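Local structure of NanU sialic acid binding protein (Bacteroides fragilis, 4L7T) at residues S37-G42 / I106-A111. The protein binds sialic acid with high affinity, probably at the cell surface as a SusD-family outer-membrane protein working with the partner NanO. Sequence-based numbering, arbitrary orientation.
Sequences STFNVG and INLMIA
Phe39 and Met109 carry most of this contact, their side chains reaching past one another from two facing, nearly antiparallel helical segments. Met109 SD lies 3.7 Å from Phe39 CD2. Measured to the centroid of the Phe39 ring, SD is 4.9 Å away and 66° off the ring normal, so this Met-aromatic contact is oblique. The Met109 chain starts with CG anti to the backbone N, and the bend at chi2 (71°) then turns the sulfur in beside CD2.

Apolar contacts make up the rest. Met109 CB approaches the same side of the ring, 3.8 Å from Phe39 CE2, while Leu108 meets the far end of the ring: its CD2 branch is 3.7 Å from Phe39 CZ, coming in roughly perpendicular to the Phe39 side chain. The terminal methyl reaches the next residue along, Met109 CE lying 4.2 Å from Asn40 CB. No hydrogen bond joins the segments; side chains carry nearly all of the contact, though Phe39 CE2 also comes within 4.1 Å of the backbone at Met109 N. This is in keeping with segment axes 10.6 Å apart at their closest.

Segments 37-42 and 106-111 run at 156° to each other, as parts of helices 33-48 and 99-115. Their contact is centred about 23 Å from the centre of the chain, where helix 33-48, the first helix, packs in the mainly helical SusD-like fold. Trp30 meets the Phe39 ring and also touches Leu108, while helix 121-146 packs against both helices, through Tyr127 on Asn40 and Ala131 on Ile110.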
loop_
_atom_site.group_PDB
_atom_site.type_symbol
_atom_site.label_atom_id
_atom_site.label_comp_id
_atom_site.label_asym_id
_atom_site.label_seq_id
_atom_site.Cartn_x
_atom_site.Cartn_y
_atom_site.Cartn_z
ATOM N N SER A 37 -25.544 7.171 5.091
ATOM C CA SER A 37 -24.674 7.271 3.924
ATOM C C SER A 37 -23.587 8.360 4.122
ATOM O O SER A 37 -22.373 8.161 3.826
ATOM C CB SER A 37 -25.473 7.471 2.665
ATOM O OG SER A 37 -24.678 7.444 1.504
ATOM N N THR A 38 -24.011 9.535 4.585
ATOM C CA THR A 38 -23.068 10.636 4.763
ATOM C C THR A 38 -22.006 10.259 5.719
ATOM O O THR A 38 -20.813 10.620 5.499
ATOM C CB THR A 38 -23.834 11.909 5.262
ATOM O OG1 THR A 38 -24.647 12.325 4.180
ATOM C CG2 THR A 38 -22.797 13.086 5.467
ATOM N N PHE A 39 -22.356 9.512 6.751
ATOM C CA PHE A 39 -21.435 9.131 7.829
ATOM C C PHE A 39 -20.417 8.056 7.283
ATOM O O PHE A 39 -19.207 8.084 7.640
ATOM C CB PHE A 39 -22.108 8.623 9.042
ATOM C CG PHE A 39 -21.187 8.593 10.243
ATOM C CD1 PHE A 39 -21.013 9.777 11.018
ATOM C CD2 PHE A 39 -20.418 7.456 10.577
ATOM C CE1 PHE A 39 -20.203 9.743 12.134
ATOM C CE2 PHE A 39 -19.565 7.419 11.676
ATOM C CZ PHE A 39 -19.443 8.577 12.477
ATOM N N ASN A 40 -20.933 7.166 6.427
ATOM C CA ASN A 40 -20.060 6.209 5.719
ATOM C C ASN A 40 -19.087 6.959 4.777
ATOM O O ASN A 40 -17.909 6.552 4.729
ATOM C CB ASN A 40 -21.001 5.236 4.924
ATOM C CG ASN A 40 -20.209 4.077 4.295
ATOM O OD1 ASN A 40 -19.411 3.422 5.002
ATOM N ND2 ASN A 40 -20.463 3.815 2.997
ATOM N N VAL A 41 -19.513 7.938 3.982
ATOM C CA VAL A 41 -18.632 8.783 3.180
ATOM C C VAL A 41 -17.521 9.361 4.130
ATOM O O VAL A 41 -16.317 9.289 3.850
ATOM C CB VAL A 41 -19.409 9.953 2.476
ATOM C CG1 VAL A 41 -18.433 11.014 1.827
ATOM C CG2 VAL A 41 -20.327 9.405 1.380
ATOM N N GLY A 42 -17.963 9.880 5.270
ATOM C CA GLY A 42 -17.038 10.442 6.299
ATOM C C GLY A 42 -16.010 9.442 6.811
ATOM O O GLY A 42 -14.858 9.798 7.066
ATOM N N ILE A 106 -15.469 4.468 13.331
ATOM C CA ILE A 106 -16.086 3.221 12.878
ATOM C C ILE A 106 -16.865 2.557 13.963
ATOM O O ILE A 106 -17.927 1.979 13.713
ATOM C CB ILE A 106 -14.997 2.218 12.391
ATOM C CG1 ILE A 106 -14.301 2.852 11.232
ATOM C CG2 ILE A 106 -15.560 0.888 11.908
ATOM C CD1 ILE A 106 -12.963 2.022 10.813
ATOM N N ASN A 107 -16.354 2.632 15.185
ATOM C CA ASN A 107 -17.018 1.955 16.260
ATOM C C ASN A 107 -18.443 2.582 16.488
ATOM O O ASN A 107 -19.318 1.875 16.884
ATOM C CB ASN A 107 -16.166 2.045 17.539
ATOM C CG ASN A 107 -14.952 1.147 17.467
ATOM O OD1 ASN A 107 -14.914 0.229 16.636
ATOM N ND2 ASN A 107 -13.941 1.409 18.308
ATOM N N LEU A 108 -18.533 3.880 16.291
ATOM C CA LEU A 108 -19.789 4.721 16.361
ATOM C C LEU A 108 -20.732 4.243 15.242
ATOM O O LEU A 108 -21.901 3.891 15.518
ATOM C CB LEU A 108 -19.534 6.221 16.172
ATOM C CG LEU A 108 -20.856 7.055 16.290
ATOM C CD1 LEU A 108 -21.563 6.851 17.631
ATOM C CD2 LEU A 108 -20.646 8.547 16.012
ATOM N N MET A 109 -20.188 4.165 14.018
ATOM C CA MET A 109 -21.023 3.642 12.856
ATOM C C MET A 109 -21.582 2.288 13.166
ATOM O O MET A 109 -22.786 2.031 12.924
ATOM C CB MET A 109 -20.227 3.683 11.544
ATOM C CG MET A 109 -21.037 3.126 10.307
ATOM S SD MET A 109 -22.283 4.324 9.935
ATOM C CE MET A 109 -22.905 3.633 8.333
ATOM N N ILE A 110 -20.748 1.390 13.662
ATOM C CA ILE A 110 -21.178 0.074 13.989
ATOM C C ILE A 110 -22.319 0.041 15.009
ATOM O O ILE A 110 -23.293 -0.704 14.801
ATOM C CB ILE A 110 -19.992 -0.830 14.431
ATOM C CG1 ILE A 110 -19.104 -1.026 13.200
ATOM C CG2 ILE A 110 -20.495 -2.110 15.026
ATOM C CD1 ILE A 110 -17.727 -1.726 13.544
ATOM N N ALA A 111 -22.184 0.801 16.129
ATOM C CA ALA A 111 -23.240 0.777 17.152
ATOM C C ALA A 111 -24.503 1.422 16.552
ATOM O O ALA A 111 -25.591 0.897 16.744
ATOM C CB ALA A 111 -22.807 1.584 18.397
#